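Local coordinates for SidF, inhibitor of growth family, member 3 (Legionella pneumophila subsp. pneumophila, PDB 4FYE), which is a phosphoinositide phosphatase that probably removes a phosphate from membrane phosphatidylinositol phosphates, at residues V498-E512 and L525-I539. The protein carries 1 engineered substitution. Sequence-based numbering, arbitrary orientation.
Sequences VKGAYREALFSYFEE and LDQLKNQVDGYEKSI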
ATOM      1  N   VAL A 498      12.660  26.082  11.376  1.00 83.85           N
ATOM      2  CA  VAL A 498      12.162  26.426  10.042  1.00 82.87           C
ATOM      3  C   VAL A 498      11.046  25.467   9.502  1.00 80.19           C
ATOM      4  O   VAL A 498       9.984  25.917   9.017  1.00 79.04           O
ATOM      5  CB  VAL A 498      13.345  26.525   9.053  1.00 85.78           C
ATOM      6  CG1 VAL A 498      12.921  27.288   7.816  1.00 83.93           C
ATOM      7  CG2 VAL A 498      14.572  27.195   9.722  1.00 91.59           C
ATOM      8  N   LYS A 499      11.254  24.156   9.582  1.00 75.65           N
ATOM      9  CA  LYS A 499      10.171  23.229   9.153  1.00 76.62           C
ATOM     10  C   LYS A 499       8.805  23.490   9.838  1.00 76.24           C
ATOM     11  O   LYS A 499       7.767  23.573   9.141  1.00 70.69           O
ATOM     12  CB  LYS A 499      10.581  21.764   9.286  1.00 71.89           C
ATOM     13  CG  LYS A 499      11.467  21.313   8.148  1.00 73.27           C
ATOM     14  CD  LYS A 499      12.082  19.972   8.480  1.00 73.30           C
ATOM     15  CE  LYS A 499      12.825  19.410   7.293  1.00 72.66           C
ATOM     16  NZ  LYS A 499      13.263  18.059   7.706  1.00 77.67           N
ATOM     17  N   GLY A 500       8.820  23.667  11.177  1.00 71.05           N
ATOM     18  CA  GLY A 500       7.596  24.004  11.933  1.00 71.55           C
ATOM     19  C   GLY A 500       6.908  25.237  11.352  1.00 75.61           C
ATOM     20  O   GLY A 500       5.704  25.205  11.002  1.00 77.97           O
ATOM     21  N   ALA A 501       7.700  26.305  11.202  1.00 75.12           N
ATOM     22  CA  ALA A 501       7.258  27.551  10.595  1.00 75.75           C
ATOM     23  C   ALA A 501       6.679  27.309   9.182  1.00 75.55           C
ATOM     24  O   ALA A 501       5.625  27.853   8.822  1.00 77.41           O
ATOM     25  CB  ALA A 501       8.411  28.561  10.575  1.00 76.18           C
ATOM     26  N   TYR A 502       7.324  26.456   8.395  1.00 72.93           N
ATOM     27  CA  TYR A 502       6.794  26.154   7.065  1.00 72.21           C
ATOM     28  C   TYR A 502       5.395  25.463   7.060  1.00 72.01           C
ATOM     29  O   TYR A 502       4.493  25.833   6.268  1.00 70.10           O
ATOM     30  CB  TYR A 502       7.836  25.340   6.299  1.00 69.92           C
ATOM     31  CG  TYR A 502       7.409  24.874   4.966  1.00 68.46           C
ATOM     32  CD1 TYR A 502       7.255  25.779   3.895  1.00 72.80           C
ATOM     33  CD2 TYR A 502       7.186  23.518   4.727  1.00 67.83           C
ATOM     34  CE1 TYR A 502       6.867  25.356   2.634  1.00 65.26           C
ATOM     35  CE2 TYR A 502       6.807  23.070   3.460  1.00 67.99           C
ATOM     36  CZ  TYR A 502       6.645  23.986   2.427  1.00 69.76           C
ATOM     37  OH  TYR A 502       6.254  23.520   1.175  1.00 76.91           O
ATOM     38  N   ARG A 503       5.210  24.459   7.913  1.00 66.93           N
ATOM     39  CA  ARG A 503       3.928  23.746   7.937  1.00 66.78           C
ATOM     40  C   ARG A 503       2.815  24.705   8.314  1.00 68.84           C
ATOM     41  O   ARG A 503       1.783  24.790   7.630  1.00 64.62           O
ATOM     42  CB  ARG A 503       3.922  22.614   8.958  1.00 65.23           C
ATOM     43  CG  ARG A 503       4.799  21.432   8.624  1.00 68.43           C
ATOM     44  CD  ARG A 503       4.640  20.354   9.682  1.00 69.51           C
ATOM     45  NE  ARG A 503       5.396  20.652  10.899  1.00 72.02           N
ATOM     46  CZ  ARG A 503       4.841  21.089  12.019  1.00 76.94           C
ATOM     47  NH1 ARG A 503       3.503  21.278  12.099  1.00 78.47           N
ATOM     48  NH2 ARG A 503       5.624  21.329  13.059  1.00 78.01           N
ATOM     49  N   GLU A 504       3.039  25.425   9.415  1.00 71.93           N
ATOM     50  CA  GLU A 504       1.996  26.275   9.983  1.00 77.96           C
ATOM     51  C   GLU A 504       1.624  27.336   8.949  1.00 75.56           C
ATOM     52  O   GLU A 504       0.451  27.574   8.656  1.00 76.11           O
ATOM     53  CB  GLU A 504       2.439  26.849  11.342  1.00 78.51           C
ATOM     54  CG  GLU A 504       1.436  26.624  12.499  1.00 89.20           C
ATOM     55  CD  GLU A 504       0.623  25.275  12.491  1.00 93.32           C
ATOM     56  OE1 GLU A 504      -0.635  25.305  12.327  1.00 95.52           O
ATOM     57  OE2 GLU A 504       1.199  24.167  12.684  1.00 85.34           O
ATOM     58  N   ALA A 505       2.644  27.895   8.323  1.00 74.00           N
ATOM     59  CA  ALA A 505       2.436  28.886   7.318  1.00 76.80           C
ATOM     60  C   ALA A 505       1.601  28.340   6.136  1.00 79.52           C
ATOM     61  O   ALA A 505       0.646  28.963   5.691  1.00 86.51           O
ATOM     62  CB  ALA A 505       3.786  29.374   6.871  1.00 78.69           C
ATOM     63  N   LEU A 506       1.949  27.152   5.660  1.00 78.00           N
ATOM     64  CA  LEU A 506       1.286  26.515   4.526  1.00 77.76           C
ATOM     65  C   LEU A 506      -0.199  26.095   4.728  1.00 78.24           C
ATOM     66  O   LEU A 506      -1.011  26.183   3.781  1.00 76.80           O
ATOM     67  CB  LEU A 506       2.097  25.286   4.169  1.00 77.54           C
ATOM     68  CG  LEU A 506       2.436  25.008   2.720  1.00 79.97           C
ATOM     69  CD1 LEU A 506       3.212  23.691   2.619  1.00 69.66           C
ATOM     70  CD2 LEU A 506       1.195  25.052   1.829  1.00 75.87           C
ATOM     71  N   PHE A 507      -0.528  25.596   5.929  1.00 71.19           N
ATOM     72  CA  PHE A 507      -1.931  25.375   6.307  1.00 71.80           C
ATOM     73  C   PHE A 507      -2.685  26.710   6.207  1.00 77.19           C
ATOM     74  O   PHE A 507      -3.751  26.776   5.582  1.00 78.92           O
ATOM     75  CB  PHE A 507      -2.077  24.820   7.736  1.00 68.61           C
ATOM     76  CG  PHE A 507      -1.566  23.429   7.932  1.00 64.39           C
ATOM     77  CD1 PHE A 507      -2.007  22.377   7.130  1.00 64.70           C
ATOM     78  CD2 PHE A 507      -0.659  23.163   8.951  1.00 67.00           C
ATOM     79  CE1 PHE A 507      -1.540  21.084   7.320  1.00 62.19           C
ATOM     80  CE2 PHE A 507      -0.183  21.875   9.171  1.00 65.48           C
ATOM     81  CZ  PHE A 507      -0.637  20.825   8.351  1.00 63.95           C
ATOM     82  N   SER A 508      -2.135  27.779   6.802  1.00 76.18           N
ATOM     83  CA  SER A 508      -2.776  29.103   6.662  1.00 79.90           C
ATOM     84  C   SER A 508      -2.964  29.442   5.188  1.00 83.39           C
ATOM     85  O   SER A 508      -4.051  29.900   4.779  1.00 89.26           O
ATOM     86  CB  SER A 508      -2.016  30.215   7.380  1.00 75.61           C
ATOM     87  OG  SER A 508      -2.027  30.011   8.778  1.00 76.56           O
ATOM     88  N   TYR A 509      -1.936  29.205   4.370  1.00 77.40           N
ATOM     89  CA  TYR A 509      -2.109  29.580   3.001  1.00 77.76           C
ATOM     90  C   TYR A 509      -3.307  28.859   2.383  1.00 77.74           C
ATOM     91  O   TYR A 509      -4.062  29.466   1.639  1.00 81.19           O
ATOM     92  CB  TYR A 509      -0.845  29.369   2.185  1.00 78.23           C
ATOM     93  CG  TYR A 509      -1.101  29.489   0.695  1.00 76.80           C
ATOM     94  CD1 TYR A 509      -1.601  28.412  -0.032  1.00 73.97           C
ATOM     95  CD2 TYR A 509      -0.865  30.671   0.015  1.00 80.97           C
ATOM     96  CE1 TYR A 509      -1.858  28.508  -1.381  1.00 74.11           C
ATOM     97  CE2 TYR A 509      -1.114  30.765  -1.353  1.00 83.76           C
ATOM     98  CZ  TYR A 509      -1.606  29.673  -2.042  1.00 77.05           C
ATOM     99  OH  TYR A 509      -1.865  29.743  -3.392  1.00 79.77           O
ATOM    100  N   PHE A 510      -3.495  27.571   2.678  1.00 77.13           N
ATOM    101  CA  PHE A 510      -4.646  26.869   2.088  1.00 79.02           C
ATOM    102  C   PHE A 510      -6.001  27.381   2.597  1.00 77.83           C
ATOM    103  O   PHE A 510      -6.951  27.430   1.822  1.00 76.39           O
ATOM    104  CB  PHE A 510      -4.554  25.334   2.232  1.00 72.44           C
ATOM    105  CG  PHE A 510      -5.711  24.595   1.598  1.00 69.23           C
ATOM    106  CD1 PHE A 510      -6.854  24.268   2.335  1.00 69.38           C
ATOM    107  CD2 PHE A 510      -5.669  24.217   0.263  1.00 70.64           C
ATOM    108  CE1 PHE A 510      -7.924  23.565   1.752  1.00 65.24           C
ATOM    109  CE2 PHE A 510      -6.725  23.493  -0.320  1.00 69.14           C
ATOM    110  CZ  PHE A 510      -7.864  23.188   0.425  1.00 64.92           C
ATOM    111  N   GLU A 511      -6.073  27.712   3.893  1.00 84.03           N
ATOM    112  CA  GLU A 511      -7.286  28.288   4.553  1.00 89.52           C
ATOM    113  C   GLU A 511      -7.896  29.454   3.774  1.00 89.33           C
ATOM    114  O   GLU A 511      -9.117  29.509   3.630  1.00 85.65           O
ATOM    115  CB  GLU A 511      -7.011  28.714   6.015  1.00 93.55           C
ATOM    116  CG  GLU A 511      -7.081  27.564   7.041  1.00100.88           C
ATOM    117  CD  GLU A 511      -6.480  27.901   8.420  1.00104.17           C
ATOM    118  OE1 GLU A 511      -6.696  29.035   8.923  1.00104.65           O
ATOM    119  OE2 GLU A 511      -5.787  27.030   9.016  1.00 99.91           O
ATOM    120  N   GLU A 512      -7.029  30.352   3.272  1.00 90.34           N
ATOM    121  CA  GLU A 512      -7.424  31.494   2.427  1.00 95.97           C
ATOM    122  C   GLU A 512      -7.704  31.075   0.995  1.00 96.70           C
ATOM    123  O   GLU A 512      -8.734  31.460   0.423  1.00 99.46           O
ATOM    124  CB  GLU A 512      -6.343  32.591   2.396  1.00100.19           C
ATOM    125  CG  GLU A 512      -6.486  33.715   3.410  1.00106.20           C
ATOM    126  CD  GLU A 512      -7.818  34.465   3.346  1.00113.25           C
ATOM    127  OE1 GLU A 512      -8.080  35.205   2.353  1.00119.09           O
ATOM    128  OE2 GLU A 512      -8.595  34.334   4.325  1.00111.81           O
ATOM    129  N   LEU A 525      -3.235  36.468   0.963  1.00113.97           N
ATOM    130  CA  LEU A 525      -2.725  35.472   0.020  1.00113.58           C
ATOM    131  C   LEU A 525      -1.265  35.611  -0.383  1.00116.74           C
ATOM    132  O   LEU A 525      -0.545  34.599  -0.501  1.00113.06           O
ATOM    133  CB  LEU A 525      -3.538  35.532  -1.268  1.00115.95           C
ATOM    134  CG  LEU A 525      -4.600  34.477  -1.524  1.00116.96           C
ATOM    135  CD1 LEU A 525      -5.090  34.659  -2.952  1.00123.86           C
ATOM    136  CD2 LEU A 525      -4.071  33.063  -1.306  1.00108.15           C
ATOM    137  N   ASP A 526      -0.864  36.859  -0.654  1.00115.29           N
ATOM    138  CA  ASP A 526       0.450  37.154  -1.216  1.00116.01           C
ATOM    139  C   ASP A 526       1.571  37.112  -0.182  1.00111.90           C
ATOM    140  O   ASP A 526       2.624  36.500  -0.419  1.00113.43           O
ATOM    141  CB  ASP A 526       0.432  38.485  -1.979  1.00125.14           C
ATOM    142  CG  ASP A 526      -0.062  38.329  -3.421  1.00126.17           C
ATOM    143  OD1 ASP A 526       0.261  39.202  -4.253  1.00124.81           O
ATOM    144  OD2 ASP A 526      -0.766  37.337  -3.724  1.00121.34           O
ATOM    145  N   GLN A 527       1.338  37.753   0.957  1.00110.22           N
ATOM    146  CA  GLN A 527       2.221  37.641   2.116  1.00113.38           C
ATOM    147  C   GLN A 527       2.382  36.137   2.471  1.00111.33           C
ATOM    148  O   GLN A 527       3.499  35.602   2.528  1.00113.02           O
ATOM    149  CB  GLN A 527       1.679  38.491   3.291  1.00110.62           C
ATOM    150  CG  GLN A 527       2.036  37.976   4.679  1.00110.71           C
ATOM    151  CD  GLN A 527       0.835  37.900   5.623  1.00110.90           C
ATOM    152  OE1 GLN A 527       0.197  36.839   5.783  1.00 98.66           O
ATOM    153  NE2 GLN A 527       0.521  39.034   6.262  1.00114.90           N
ATOM    154  N   LEU A 528       1.266  35.446   2.666  1.00106.21           N
ATOM    155  CA  LEU A 528       1.326  34.012   2.950  1.00103.89           C
ATOM    156  C   LEU A 528       2.140  33.249   1.894  1.00101.37           C
ATOM    157  O   LEU A 528       3.049  32.491   2.234  1.00103.31           O
ATOM    158  CB  LEU A 528      -0.081  33.423   3.114  1.00 96.88           C
ATOM    159  CG  LEU A 528      -0.864  33.908   4.348  1.00 93.00           C
ATOM    160  CD1 LEU A 528      -2.336  33.508   4.267  1.00 88.37           C
ATOM    161  CD2 LEU A 528      -0.233  33.424   5.642  1.00 88.88           C
ATOM    162  N   LYS A 529       1.853  33.468   0.622  1.00 96.78           N
ATOM    163  CA  LYS A 529       2.681  32.850  -0.391  1.00 95.42           C
ATOM    164  C   LYS A 529       4.181  33.170  -0.200  1.00 97.74           C
ATOM    165  O   LYS A 529       5.016  32.264  -0.230  1.00 94.87           O
ATOM    166  CB  LYS A 529       2.189  33.187  -1.798  1.00 93.24           C
ATOM    167  CG  LYS A 529       2.977  32.462  -2.882  1.00 94.08           C
ATOM    168  CD  LYS A 529       2.459  32.721  -4.289  1.00 93.35           C
ATOM    169  CE  LYS A 529       3.187  31.865  -5.303  1.00 90.41           C
ATOM    170  NZ  LYS A 529       4.575  32.383  -5.402  1.00 91.54           N
ATOM    171  N   ASN A 530       4.526  34.436   0.026  1.00 99.49           N
ATOM    172  CA  ASN A 530       5.945  34.792   0.146  1.00104.29           C
ATOM    173  C   ASN A 530       6.712  34.130   1.293  1.00105.69           C
ATOM    174  O   ASN A 530       7.788  33.551   1.073  1.00107.55           O
ATOM    175  CB  ASN A 530       6.158  36.301   0.140  1.00105.60           C
ATOM    176  CG  ASN A 530       6.558  36.815  -1.225  1.00105.41           C
ATOM    177  OD1 ASN A 530       6.490  36.085  -2.217  1.00100.00           O
ATOM    178  ND2 ASN A 530       6.988  38.071  -1.284  1.00108.95           N
ATOM    179  N   GLN A 531       6.137  34.197   2.497  1.00106.97           N
ATOM    180  CA  GLN A 531       6.633  33.468   3.681  1.00103.87           C
ATOM    181  C   GLN A 531       6.954  32.015   3.390  1.00 96.84           C
ATOM    182  O   GLN A 531       7.960  31.491   3.867  1.00 95.13           O
ATOM    183  CB  GLN A 531       5.568  33.420   4.753  1.00104.80           C
ATOM    184  CG  GLN A 531       5.316  34.698   5.508  1.00112.18           C
ATOM    185  CD  GLN A 531       4.215  34.494   6.524  1.00110.51           C
ATOM    186  OE1 GLN A 531       4.019  33.376   7.039  1.00 91.43           O
ATOM    187  NE2 GLN A 531       3.483  35.573   6.821  1.00114.87           N
ATOM    188  N   VAL A 532       6.070  31.371   2.632  1.00 90.80           N
ATOM    189  CA  VAL A 532       6.153  29.943   2.380  1.00 86.95           C
ATOM    190  C   VAL A 532       7.432  29.733   1.588  1.00 87.25           C
ATOM    191  O   VAL A 532       8.316  28.951   1.962  1.00 80.32           O
ATOM    192  CB  VAL A 532       4.876  29.476   1.651  1.00 86.49           C
ATOM    193  CG1 VAL A 532       5.059  28.113   0.983  1.00 92.13           C
ATOM    194  CG2 VAL A 532       3.693  29.439   2.619  1.00 81.25           C
ATOM    195  N   ASP A 533       7.549  30.557   0.552  1.00 96.60           N
ATOM    196  CA  ASP A 533       8.650  30.529  -0.389  1.00 95.20           C
ATOM    197  C   ASP A 533       9.986  30.759   0.292  1.00 98.03           C
ATOM    198  O   ASP A 533      10.933  29.993   0.074  1.00 95.75           O
ATOM    199  CB  ASP A 533       8.384  31.531  -1.511  1.00 96.79           C
ATOM    200  CG  ASP A 533       7.206  31.117  -2.394  1.00 97.75           C
ATOM    201  OD1 ASP A 533       6.893  29.894  -2.490  1.00102.20           O
ATOM    202  OD2 ASP A 533       6.580  32.004  -3.007  1.00 94.98           O
ATOM    203  N   GLY A 534      10.053  31.787   1.136  1.00 98.26           N
ATOM    204  CA  GLY A 534      11.291  32.082   1.848  1.00103.81           C
ATOM    205  C   GLY A 534      11.768  30.859   2.620  1.00106.00           C
ATOM    206  O   GLY A 534      12.937  30.447   2.512  1.00107.08           O
ATOM    207  N   TYR A 535      10.847  30.278   3.392  1.00101.05           N
ATOM    208  CA  TYR A 535      11.135  29.101   4.207  1.00102.42           C
ATOM    209  C   TYR A 535      11.502  27.957   3.287  1.00 96.81           C
ATOM    210  O   TYR A 535      12.423  27.193   3.571  1.00 95.26           O
ATOM    211  CB  TYR A 535       9.938  28.723   5.112  1.00 99.69           C
ATOM    212  CG  TYR A 535       9.546  29.760   6.173  1.00 99.25           C
ATOM    213  CD1 TYR A 535      10.517  30.416   6.943  1.00102.51           C
ATOM    214  CD2 TYR A 535       8.197  30.064   6.418  1.00 98.84           C
ATOM    215  CE1 TYR A 535      10.161  31.351   7.913  1.00104.85           C
ATOM    216  CE2 TYR A 535       7.829  30.998   7.386  1.00104.75           C
ATOM    217  CZ  TYR A 535       8.812  31.633   8.132  1.00105.91           C
ATOM    218  OH  TYR A 535       8.460  32.547   9.101  1.00110.30           O
ATOM    219  N   GLU A 536      10.794  27.872   2.165  1.00 96.73           N
ATOM    220  CA  GLU A 536      11.100  26.887   1.136  1.00 95.60           C
ATOM    221  C   GLU A 536      12.526  27.046   0.569  1.00 96.88           C
ATOM    222  O   GLU A 536      13.301  26.085   0.648  1.00 92.10           O
ATOM    223  CB  GLU A 536      10.061  26.936   0.036  1.00 95.67           C
ATOM    224  CG  GLU A 536       9.793  25.586  -0.589  1.00103.29           C
ATOM    225  CD  GLU A 536       8.675  25.630  -1.624  1.00111.34           C
ATOM    226  OE1 GLU A 536       8.574  26.647  -2.365  1.00106.10           O
ATOM    227  OE2 GLU A 536       7.899  24.641  -1.687  1.00111.57           O
ATOM    228  N   LYS A 537      12.900  28.238   0.064  1.00 96.06           N
ATOM    229  CA  LYS A 537      14.282  28.441  -0.436  1.00 98.56           C
ATOM    230  C   LYS A 537      15.245  28.015   0.648  1.00 94.48           C
ATOM    231  O   LYS A 537      16.311  27.458   0.390  1.00 98.20           O
ATOM    232  CB  LYS A 537      14.652  29.890  -0.811  1.00104.23           C
ATOM    233  CG  LYS A 537      13.544  30.912  -1.009  1.00113.91           C
ATOM    234  CD  LYS A 537      13.980  32.027  -1.964  1.00116.85           C
ATOM    235  CE  LYS A 537      13.776  31.566  -3.407  1.00118.29           C
ATOM    236  NZ  LYS A 537      14.425  32.489  -4.368  1.00125.61           N
ATOM    237  N   SER A 538      14.854  28.283   1.876  1.00 89.51           N
ATOM    238  CA  SER A 538      15.751  28.066   2.972  1.00 93.14           C
ATOM    239  C   SER A 538      15.919  26.594   3.360  1.00 87.46           C
ATOM    240  O   SER A 538      17.036  26.108   3.557  1.00 84.85           O
ATOM    241  CB  SER A 538      15.329  28.915   4.155  1.00 93.58           C
ATOM    242  OG  SER A 538      16.282  28.748   5.161  1.00 95.59           O
ATOM    243  N   ILE A 539      14.805  25.886   3.466  1.00 88.09           N
ATOM    244  CA  ILE A 539      14.847  24.444   3.591  1.00 84.02           C
ATOM    245  C   ILE A 539      15.558  23.848   2.375  1.00 85.77           C
ATOM    246  O   ILE A 539      16.526  23.096   2.537  1.00 85.01           O
ATOM    247  CB  ILE A 539      13.434  23.877   3.746  1.00 86.21           C
ATOM    248  CG1 ILE A 539      12.781  24.500   4.983  1.00 82.55           C
ATOM    249  CG2 ILE A 539      13.458  22.344   3.844  1.00 75.05           C
ATOM    250  CD1 ILE A 539      11.295  24.732   4.806  1.00 83.99           C
TER
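Tyr502 and Tyr535 pack reciprocally, each pushing its side chain into a hole on the opposing helix. The Tyr502 side chain enters among Val532, Tyr535, Glu536 and Ile539. Having CG anti to the backbone N (chi1 176°) carries its ring over to the second helix, where Tyr502 CE1 meets Val532 CG1 at 3.7 Å. Ile539 CD1 lies 3.8 Å from Tyr502 CB. Tyr535 fits in return among Val498, Ala501, Tyr502 and Ala505. Ala501 CB sits over one face of the Tyr535 ring in a CH-pi contact, 4.1 Å from the centroid, and so small a side chain lets the broad phenol lie close to the backbone there; Ala505 offers just its methyl to the ring edge. These reciprocal knobs-into-holes belong to an antiparallel helical hairpin, helices 482-514 and 522-583, in a predicted coiled coil; the segment axes approach to 9.2 Å, and their N-to-C directions lie 152° apart. Toward the loop that joins the helices, branched leucines fill in around a third tyrosine: Leu525 CD2 touches Tyr509 CE2 at 3.7 Å, Leu528 CB comes to the ring edge, and Leu528 CD2 meets Ser508 CB at 4.1 Å. Tyr502 OH stands 3.5 Å from Glu536 OE2, whose carboxylate is salt-bridged to Lys291 of helix 284-311. Lys529, its aliphatic CB against Tyr509, turns its ammonium away to a salt bridge one helical turn along, Lys529 NZ to Asp533 OD2 at 3.1 Å.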